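Local coordinates for GH26A (PDB 6Q75), which probably hydrolyses beta-linked polysaccharides such as mannans, as a bacterial member of glycoside hydrolase family 26, at residues N179-W184 with G228-D233; V217-G222 with A248-H253. One frame throughout, in Å; residues are numbered along the deposited sequence.

Contact 1: N179-W184 with G228-D233; sequences NGVWFW and GDQAYD
Asn179 grips Tyr232 from two directions. Its backbone O accepts the amide of Tyr232 (Asn179 O to Tyr232 N, 2.9 Å), with the donor standing well above the carbonyl plane, while its side-chain amide turns back along the other segment. With CG set between the backbone N and the carbonyl carbon (chi1 57°), Asn179 ND2 lies 2.9 Å from Tyr232 O. That bond is nearly straight, 170° at the hydrogen, and lies in the plane of both groups. ND2 gives a further bond to Asn221 O. Cut back to an alanine, the residue would lose the amide, which is likely to leave both Tyr232 O and Asn221 O without this donor. Next along, Gly180 faces Ala231 in a single bridge, the segments running roughly antiparallel, and Ala231 CA makes a CA-H...O contact with Asn179 O. A beta-carbon on Gly180 would strike the Trp182 ring, whose face already lies against Gly180 CA. These are two of the loops following barrel strands 170-173 and 214-221, at the end of the (beta/alpha)8 barrel where family 26 enzymes bind substrate. Trp182 borders that end: NE1 bonds Glu177, and a bound Tris molecule lies about 5 Å from its side chain. The six-membered part of the indole meets the other loop, with Trp182 CZ3 3.4 Å from Gln230 O and CH2 3.9 Å from Ala231 CB. Asp229 OD1 lies 3.5 Å from Trp182 CE3, its carboxylate turned 61° from the ring plane, and is salt-bridged to Arg224. The outer side is looser. Val181 N makes a weak, bent bond to Gln230 O (3.1 Å), and CG1 of Val181 brushes Tyr232 CE2 at 3.7 Å. The Tyr232 ring, partly exposed, meets Lys189 in a cation-pi contact, and Gly228 is exposed at the end.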
ATOM      1  N   ASN A 179       1.709  -8.665  -9.475  1.00 17.37           N
ATOM      2  CA  ASN A 179       1.220  -9.532 -10.538  1.00 17.94           C
ATOM      3  C   ASN A 179       1.357  -8.881 -11.904  1.00 18.28           C
ATOM      4  O   ASN A 179       1.126  -9.546 -12.920  1.00 19.26           O
ATOM      5  CB  ASN A 179      -0.242  -9.953 -10.278  1.00 19.56           C
ATOM      6  CG  ASN A 179      -1.187  -8.767 -10.121  1.00 17.94           C
ATOM      7  OD1 ASN A 179      -0.809  -7.723  -9.600  1.00 16.55           O
ATOM      8  ND2 ASN A 179      -2.436  -8.928 -10.588  1.00 19.42           N
ATOM      9  N   GLY A 180       1.770  -7.613 -11.946  1.00 16.98           N
ATOM     10  CA  GLY A 180       1.989  -6.952 -13.216  1.00 18.74           C
ATOM     11  C   GLY A 180       3.363  -7.254 -13.771  1.00 19.17           C
ATOM     12  O   GLY A 180       4.266  -7.731 -13.066  1.00 18.67           O
ATOM     13  N   VAL A 181       3.535  -6.950 -15.066  1.00 20.27           N
ATOM     14  CA  VAL A 181       4.810  -7.189 -15.731  1.00 19.98           C
ATOM     15  C   VAL A 181       5.728  -5.970 -15.717  1.00 21.53           C
ATOM     16  O   VAL A 181       6.878  -6.068 -16.171  1.00 22.69           O
ATOM     17  CB  VAL A 181       4.618  -7.659 -17.191  1.00 18.14           C
ATOM     18  CG1 VAL A 181       3.789  -8.946 -17.223  1.00 19.31           C
ATOM     19  CG2 VAL A 181       3.931  -6.550 -18.049  1.00 20.65           C
ATOM     20  N   TRP A 182       5.300  -4.846 -15.148  1.00 18.14           N
ATOM     21  CA  TRP A 182       6.037  -3.607 -15.371  1.00 17.02           C
ATOM     22  C   TRP A 182       7.145  -3.334 -14.358  1.00 18.73           C
ATOM     23  O   TRP A 182       8.176  -2.765 -14.738  1.00 18.19           O
ATOM     24  CB  TRP A 182       5.076  -2.416 -15.395  1.00 17.51           C
ATOM     25  CG  TRP A 182       3.951  -2.435 -14.394  1.00 17.68           C
ATOM     26  CD1 TRP A 182       3.943  -1.842 -13.158  1.00 18.19           C
ATOM     27  CD2 TRP A 182       2.660  -3.040 -14.561  1.00 16.51           C
ATOM     28  NE1 TRP A 182       2.715  -2.034 -12.550  1.00 18.27           N
ATOM     29  CE2 TRP A 182       1.917  -2.773 -13.386  1.00 19.18           C
ATOM     30  CE3 TRP A 182       2.068  -3.797 -15.576  1.00 17.79           C
ATOM     31  CZ2 TRP A 182       0.606  -3.235 -13.202  1.00 19.16           C
ATOM     32  CZ3 TRP A 182       0.752  -4.243 -15.409  1.00 17.22           C
ATOM     33  CH2 TRP A 182       0.041  -3.968 -14.222  1.00 16.47           C
ATOM     34  N   PHE A 183       6.976  -3.714 -13.098  1.00 16.32           N
ATOM     35  CA  PHE A 183       8.026  -3.486 -12.105  1.00 15.67           C
ATOM     36  C   PHE A 183       9.031  -4.630 -12.111  1.00 16.93           C
ATOM     37  O   PHE A 183       8.712  -5.761 -12.477  1.00 17.04           O
ATOM     38  CB  PHE A 183       7.409  -3.354 -10.707  1.00 17.46           C
ATOM     39  CG  PHE A 183       6.599  -2.095 -10.496  1.00 18.30           C
ATOM     40  CD1 PHE A 183       7.098  -0.855 -10.862  1.00 17.97           C
ATOM     41  CD2 PHE A 183       5.335  -2.158  -9.917  1.00 20.68           C
ATOM     42  CE1 PHE A 183       6.356   0.302 -10.643  1.00 18.10           C
ATOM     43  CE2 PHE A 183       4.583  -1.016  -9.725  1.00 18.61           C
ATOM     44  CZ  PHE A 183       5.091   0.216 -10.072  1.00 19.34           C
ATOM     45  N   TRP A 184      10.262  -4.344 -11.642  1.00 17.30           N
ATOM     46  CA  TRP A 184      11.275  -5.394 -11.665  1.00 22.78           C
ATOM     47  C   TRP A 184      10.898  -6.570 -10.772  1.00 22.18           C
ATOM     48  O   TRP A 184      11.333  -7.696 -11.021  1.00 21.04           O
ATOM     49  CB  TRP A 184      12.653  -4.841 -11.268  1.00 21.08           C
ATOM     50  CG  TRP A 184      12.790  -4.317  -9.863  1.00 20.04           C
ATOM     51  CD1 TRP A 184      12.745  -3.014  -9.469  1.00 20.23           C
ATOM     52  CD2 TRP A 184      13.084  -5.084  -8.683  1.00 19.32           C
ATOM     53  NE1 TRP A 184      12.956  -2.923  -8.103  1.00 18.94           N
ATOM     54  CE2 TRP A 184      13.173  -4.180  -7.605  1.00 20.09           C
ATOM     55  CE3 TRP A 184      13.257  -6.449  -8.436  1.00 22.51           C
ATOM     56  CZ2 TRP A 184      13.416  -4.599  -6.283  1.00 20.84           C
ATOM     57  CZ3 TRP A 184      13.510  -6.863  -7.126  1.00 24.96           C
ATOM     58  CH2 TRP A 184      13.581  -5.935  -6.069  1.00 25.09           C
ATOM     59  N   GLY A 228       2.026  -6.592 -23.704  1.00 22.63           N
ATOM     60  CA  GLY A 228       3.009  -5.705 -23.110  1.00 27.41           C
ATOM     61  C   GLY A 228       2.623  -5.098 -21.782  1.00 26.98           C
ATOM     62  O   GLY A 228       3.404  -4.307 -21.229  1.00 26.68           O
ATOM     63  N   ASP A 229       1.456  -5.458 -21.231  1.00 20.55           N
ATOM     64  CA  ASP A 229       0.918  -4.758 -20.077  1.00 17.86           C
ATOM     65  C   ASP A 229       0.056  -5.688 -19.227  1.00 17.85           C
ATOM     66  O   ASP A 229      -0.928  -5.240 -18.630  1.00 22.06           O
ATOM     67  CB  ASP A 229       0.110  -3.528 -20.564  1.00 27.27           C
ATOM     68  CG  ASP A 229      -0.136  -2.484 -19.480  1.00 35.09           C
ATOM     69  OD1 ASP A 229       0.592  -2.449 -18.471  1.00 35.68           O
ATOM     70  OD2 ASP A 229      -1.062  -1.653 -19.675  1.00 38.01           O
ATOM     71  N   GLN A 230       0.429  -6.973 -19.133  1.00 19.60           N
ATOM     72  CA  GLN A 230      -0.388  -7.954 -18.429  1.00 19.58           C
ATOM     73  C   GLN A 230      -0.239  -7.855 -16.912  1.00 21.19           C
ATOM     74  O   GLN A 230       0.804  -7.453 -16.366  1.00 19.69           O
ATOM     75  CB  GLN A 230      -0.032  -9.382 -18.872  1.00 20.00           C
ATOM     76  CG  GLN A 230      -0.125  -9.630 -20.380  1.00 23.00           C
ATOM     77  CD  GLN A 230       1.204  -9.388 -21.116  1.00 25.71           C
ATOM     78  OE1 GLN A 230       2.095  -8.671 -20.636  1.00 23.44           O
ATOM     79  NE2 GLN A 230       1.333  -9.993 -22.282  1.00 25.89           N
ATOM     80  N   ALA A 231      -1.300  -8.265 -16.234  1.00 18.36           N
ATOM     81  CA  ALA A 231      -1.266  -8.516 -14.801  1.00 17.82           C
ATOM     82  C   ALA A 231      -1.987  -9.830 -14.558  1.00 18.31           C
ATOM     83  O   ALA A 231      -3.145 -10.010 -14.968  1.00 18.98           O
ATOM     84  CB  ALA A 231      -1.887  -7.371 -13.994  1.00 19.15           C
ATOM     85  N   TYR A 232      -1.296 -10.751 -13.889  1.00 19.26           N
ATOM     86  CA  TYR A 232      -1.733 -12.132 -13.850  1.00 17.66           C
ATOM     87  C   TYR A 232      -2.583 -12.392 -12.608  1.00 17.25           C
ATOM     88  O   TYR A 232      -2.880 -11.488 -11.822  1.00 23.43           O
ATOM     89  CB  TYR A 232      -0.500 -13.039 -13.965  1.00 19.79           C
ATOM     90  CG  TYR A 232       0.114 -12.893 -15.352  1.00 21.83           C
ATOM     91  CD1 TYR A 232      -0.560 -13.369 -16.468  1.00 27.20           C
ATOM     92  CD2 TYR A 232       1.318 -12.234 -15.547  1.00 21.73           C
ATOM     93  CE1 TYR A 232      -0.033 -13.221 -17.747  1.00 29.71           C
ATOM     94  CE2 TYR A 232       1.856 -12.086 -16.819  1.00 23.67           C
ATOM     95  CZ  TYR A 232       1.171 -12.586 -17.913  1.00 26.57           C
ATOM     96  OH  TYR A 232       1.683 -12.446 -19.188  1.00 28.21           O
ATOM     97  N   ASP A 233      -3.002 -13.646 -12.449  1.00 20.37           N
ATOM     98  CA  ASP A 233      -3.934 -14.018 -11.393  1.00 23.36           C
ATOM     99  C   ASP A 233      -3.375 -13.705 -10.009  1.00 22.79           C
ATOM    100  O   ASP A 233      -2.200 -13.946  -9.719  1.00 23.94           O
ATOM    101  CB  ASP A 233      -4.251 -15.510 -11.467  1.00 30.76           C
ATOM    102  CG  ASP A 233      -5.155 -15.872 -12.642  1.00 38.35           C
ATOM    103  OD1 ASP A 233      -5.950 -15.021 -13.093  1.00 41.75           O
ATOM    104  OD2 ASP A 233      -5.086 -17.035 -13.090  1.00 42.02           O
TER

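Contact 2: V217-G222 with A248-H253; sequences VWNANG and ATDVYH
Ala248, Asp250 and Asn219 carry most of the meeting between the two strands. Ala248 pairs with Asn219 in parallel register: its N donates to Trp218 O (2.8 Å) and its O receives Ala220 N (2.8 Å), so the backbone is held at both ends of the residue. Its methyl fits between Val217 CG1 (3.7 Å from Ala248 CB) and the Asn219 amide. Asn219 extends past it, CG anti to the backbone N (chi1 -165°), and ND2 reaches Asp250 OD1 at 2.8 Å. That bond comes from above the carboxylate plane, the two flat groups standing about 78° apart, while Asn219 OD1 is taken by Arg173, which would keep the amide from flipping. Asp250 OD2 lies near Glu177 and Glu277, and a bound Tris molecule, probably from the crystallisation liquor and only suggestive of a pocket, sits about 5 Å from the Asp250 side chain. Further on, Gly222 N bonds Asp250 O at 3.2 Å, carrying the pairing past the end of strand 217-221. Asn219, Ala248 and Asp250 thus share the inward face, while Trp218 packs outward on helix 258-268: neighbouring parallel strands of a (beta/alpha)8 barrel, polar where they open into the probable active-site pocket.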
ATOM      1  N   VAL A 217       0.077  -5.206   4.085  1.00 16.63           N
ATOM      2  CA  VAL A 217      -0.930  -5.088   3.033  1.00 17.49           C
ATOM      3  C   VAL A 217      -0.305  -5.637   1.766  1.00 18.95           C
ATOM      4  O   VAL A 217       0.642  -5.047   1.225  1.00 17.25           O
ATOM      5  CB  VAL A 217      -1.402  -3.648   2.823  1.00 16.91           C
ATOM      6  CG1 VAL A 217      -2.536  -3.626   1.735  1.00 17.29           C
ATOM      7  CG2 VAL A 217      -1.897  -3.037   4.145  1.00 18.01           C
ATOM      8  N   TRP A 218      -0.853  -6.754   1.284  1.00 17.80           N
ATOM      9  CA  TRP A 218      -0.446  -7.362   0.024  1.00 16.04           C
ATOM     10  C   TRP A 218      -1.295  -6.715  -1.060  1.00 15.40           C
ATOM     11  O   TRP A 218      -2.499  -6.946  -1.106  1.00 17.97           O
ATOM     12  CB  TRP A 218      -0.664  -8.873   0.098  1.00 18.36           C
ATOM     13  CG  TRP A 218      -0.305  -9.672  -1.142  1.00 19.11           C
ATOM     14  CD1 TRP A 218       0.917 -10.236  -1.451  1.00 18.09           C
ATOM     15  CD2 TRP A 218      -1.197 -10.057  -2.183  1.00 18.78           C
ATOM     16  NE1 TRP A 218       0.830 -10.935  -2.635  1.00 16.68           N
ATOM     17  CE2 TRP A 218      -0.457 -10.834  -3.108  1.00 20.59           C
ATOM     18  CE3 TRP A 218      -2.558  -9.810  -2.438  1.00 19.14           C
ATOM     19  CZ2 TRP A 218      -1.026 -11.359  -4.262  1.00 18.86           C
ATOM     20  CZ3 TRP A 218      -3.118 -10.339  -3.596  1.00 21.28           C
ATOM     21  CH2 TRP A 218      -2.361 -11.105  -4.483  1.00 22.70           C
ATOM     22  N   ASN A 219      -0.672  -5.876  -1.905  1.00 16.77           N
ATOM     23  CA  ASN A 219      -1.389  -4.941  -2.785  1.00 16.12           C
ATOM     24  C   ASN A 219      -1.066  -5.320  -4.232  1.00 17.39           C
ATOM     25  O   ASN A 219       0.011  -4.985  -4.735  1.00 17.33           O
ATOM     26  CB  ASN A 219      -0.958  -3.498  -2.476  1.00 18.56           C
ATOM     27  CG  ASN A 219      -1.890  -2.423  -3.074  1.00 20.29           C
ATOM     28  OD1 ASN A 219      -1.927  -1.301  -2.568  1.00 21.81           O
ATOM     29  ND2 ASN A 219      -2.628  -2.757  -4.144  1.00 18.96           N
ATOM     30  N   ALA A 220      -2.005  -5.980  -4.905  1.00 16.28           N
ATOM     31  CA  ALA A 220      -1.831  -6.406  -6.283  1.00 19.38           C
ATOM     32  C   ALA A 220      -2.431  -5.379  -7.242  1.00 19.13           C
ATOM     33  O   ALA A 220      -2.872  -4.298  -6.847  1.00 19.10           O
ATOM     34  CB  ALA A 220      -2.463  -7.786  -6.483  1.00 19.75           C
ATOM     35  N   ASN A 221      -2.418  -5.716  -8.529  1.00 18.51           N
ATOM     36  CA  ASN A 221      -3.112  -4.955  -9.570  1.00 16.58           C
ATOM     37  C   ASN A 221      -4.313  -5.741 -10.074  1.00 17.09           C
ATOM     38  O   ASN A 221      -4.289  -6.964 -10.129  1.00 18.96           O
ATOM     39  CB  ASN A 221      -2.174  -4.679 -10.753  1.00 18.22           C
ATOM     40  CG  ASN A 221      -2.577  -3.428 -11.541  1.00 20.48           C
ATOM     41  OD1 ASN A 221      -2.151  -2.331 -11.204  1.00 21.04           O
ATOM     42  ND2 ASN A 221      -3.402  -3.599 -12.572  1.00 22.14           N
ATOM     43  N   GLY A 222      -5.382  -5.040 -10.477  1.00 19.42           N
ATOM     44  CA  GLY A 222      -6.425  -5.731 -11.197  1.00 20.08           C
ATOM     45  C   GLY A 222      -5.870  -6.508 -12.384  1.00 22.28           C
ATOM     46  O   GLY A 222      -5.066  -5.982 -13.165  1.00 22.99           O
ATOM     47  N   ALA A 248      -5.177  -6.075  -1.030  1.00 17.34           N
ATOM     48  CA  ALA A 248      -5.604  -4.859  -1.690  1.00 16.94           C
ATOM     49  C   ALA A 248      -5.332  -4.986  -3.174  1.00 18.49           C
ATOM     50  O   ALA A 248      -4.532  -5.812  -3.620  1.00 19.01           O
ATOM     51  CB  ALA A 248      -4.879  -3.625  -1.142  1.00 20.26           C
ATOM     52  N   THR A 249      -6.007  -4.145  -3.938  1.00 17.05           N
ATOM     53  CA  THR A 249      -5.748  -4.100  -5.370  1.00 20.81           C
ATOM     54  C   THR A 249      -5.879  -2.666  -5.859  1.00 19.50           C
ATOM     55  O   THR A 249      -6.490  -1.816  -5.205  1.00 20.76           O
ATOM     56  CB  THR A 249      -6.674  -5.048  -6.144  1.00 24.42           C
ATOM     57  OG1 THR A 249      -6.145  -5.234  -7.466  1.00 27.60           O
ATOM     58  CG2 THR A 249      -8.062  -4.485  -6.221  1.00 22.30           C
ATOM     59  N   ASP A 250      -5.266  -2.404  -7.013  1.00 18.67           N
ATOM     60  CA  ASP A 250      -5.234  -1.090  -7.639  1.00 19.00           C
ATOM     61  C   ASP A 250      -6.171  -1.114  -8.833  1.00 19.41           C
ATOM     62  O   ASP A 250      -6.056  -2.000  -9.690  1.00 20.34           O
ATOM     63  CB  ASP A 250      -3.808  -0.714  -8.087  1.00 17.83           C
ATOM     64  CG  ASP A 250      -2.857  -0.529  -6.896  1.00 17.71           C
ATOM     65  OD1 ASP A 250      -3.327  -0.557  -5.745  1.00 19.76           O
ATOM     66  OD2 ASP A 250      -1.658  -0.344  -7.102  1.00 20.07           O
ATOM     67  N   VAL A 251      -7.100  -0.157  -8.872  1.00 15.79           N
ATOM     68  CA  VAL A 251      -8.166  -0.111  -9.875  1.00 17.96           C
ATOM     69  C   VAL A 251      -8.178   1.287 -10.481  1.00 17.74           C
ATOM     70  O   VAL A 251      -8.555   2.261  -9.812  1.00 17.63           O
ATOM     71  CB  VAL A 251      -9.544  -0.455  -9.295  1.00 21.23           C
ATOM     72  CG1 VAL A 251     -10.628  -0.242 -10.391  1.00 21.34           C
ATOM     73  CG2 VAL A 251      -9.565  -1.899  -8.783  1.00 22.37           C
ATOM     74  N   TYR A 252      -7.743   1.403 -11.731  1.00 15.65           N
ATOM     75  CA  TYR A 252      -7.814   2.655 -12.448  1.00 17.48           C
ATOM     76  C   TYR A 252      -8.927   2.569 -13.492  1.00 19.08           C
ATOM     77  O   TYR A 252      -9.502   1.505 -13.727  1.00 19.70           O
ATOM     78  CB  TYR A 252      -6.464   2.983 -13.109  1.00 19.84           C
ATOM     79  CG  TYR A 252      -5.471   3.434 -12.070  1.00 18.96           C
ATOM     80  CD1 TYR A 252      -5.412   4.776 -11.698  1.00 18.58           C
ATOM     81  CD2 TYR A 252      -4.631   2.525 -11.431  1.00 18.16           C
ATOM     82  CE1 TYR A 252      -4.550   5.209 -10.718  1.00 18.67           C
ATOM     83  CE2 TYR A 252      -3.745   2.958 -10.435  1.00 17.79           C
ATOM     84  CZ  TYR A 252      -3.719   4.304 -10.093  1.00 19.37           C
ATOM     85  OH  TYR A 252      -2.848   4.784  -9.134  1.00 19.88           O
ATOM     86  N   HIS A 253      -9.236   3.717 -14.072  1.00 18.68           N
ATOM     87  CA  HIS A 253     -10.220   3.853 -15.156  1.00 20.34           C
ATOM     88  C   HIS A 253     -11.616   3.409 -14.740  1.00 21.85           C
ATOM     89  O   HIS A 253     -12.439   3.084 -15.600  1.00 23.87           O
ATOM     90  CB  HIS A 253      -9.791   3.063 -16.392  1.00 24.14           C
ATOM     91  CG  HIS A 253      -8.357   3.252 -16.764  1.00 27.58           C
ATOM     92  ND1 HIS A 253      -7.842   4.472 -17.150  1.00 30.61           N
ATOM     93  CD2 HIS A 253      -7.332   2.374 -16.823  1.00 29.12           C
ATOM     94  CE1 HIS A 253      -6.556   4.337 -17.420  1.00 28.72           C
ATOM     95  NE2 HIS A 253      -6.224   3.073 -17.239  1.00 28.92           N
TER

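How the contacts relate
From the N terminus the chain first lays down the early barrel strands, then leaves strand 170-173 into the loop holding 179-184. It returns through helix 194-208 to strand 214-221, which carries 217-222, before looping out to 228-233; there contact 1 closes a span that includes the whole of that strand. Strand 246-251 then brings 248-253 beside 217-222, and contact 2 closes. The two closures therefore cross, each holding one segment of the other. Their centres lie 12 Å apart and they touch directly, Trp182 CZ2 coming 3.5 Å from Asn221 OD1 and Ala231 CB 3.6 Å from Gly222 O. The loops after strands 170-173 and 214-221 are thus tied to the ends of strands 214-221 and 246-251.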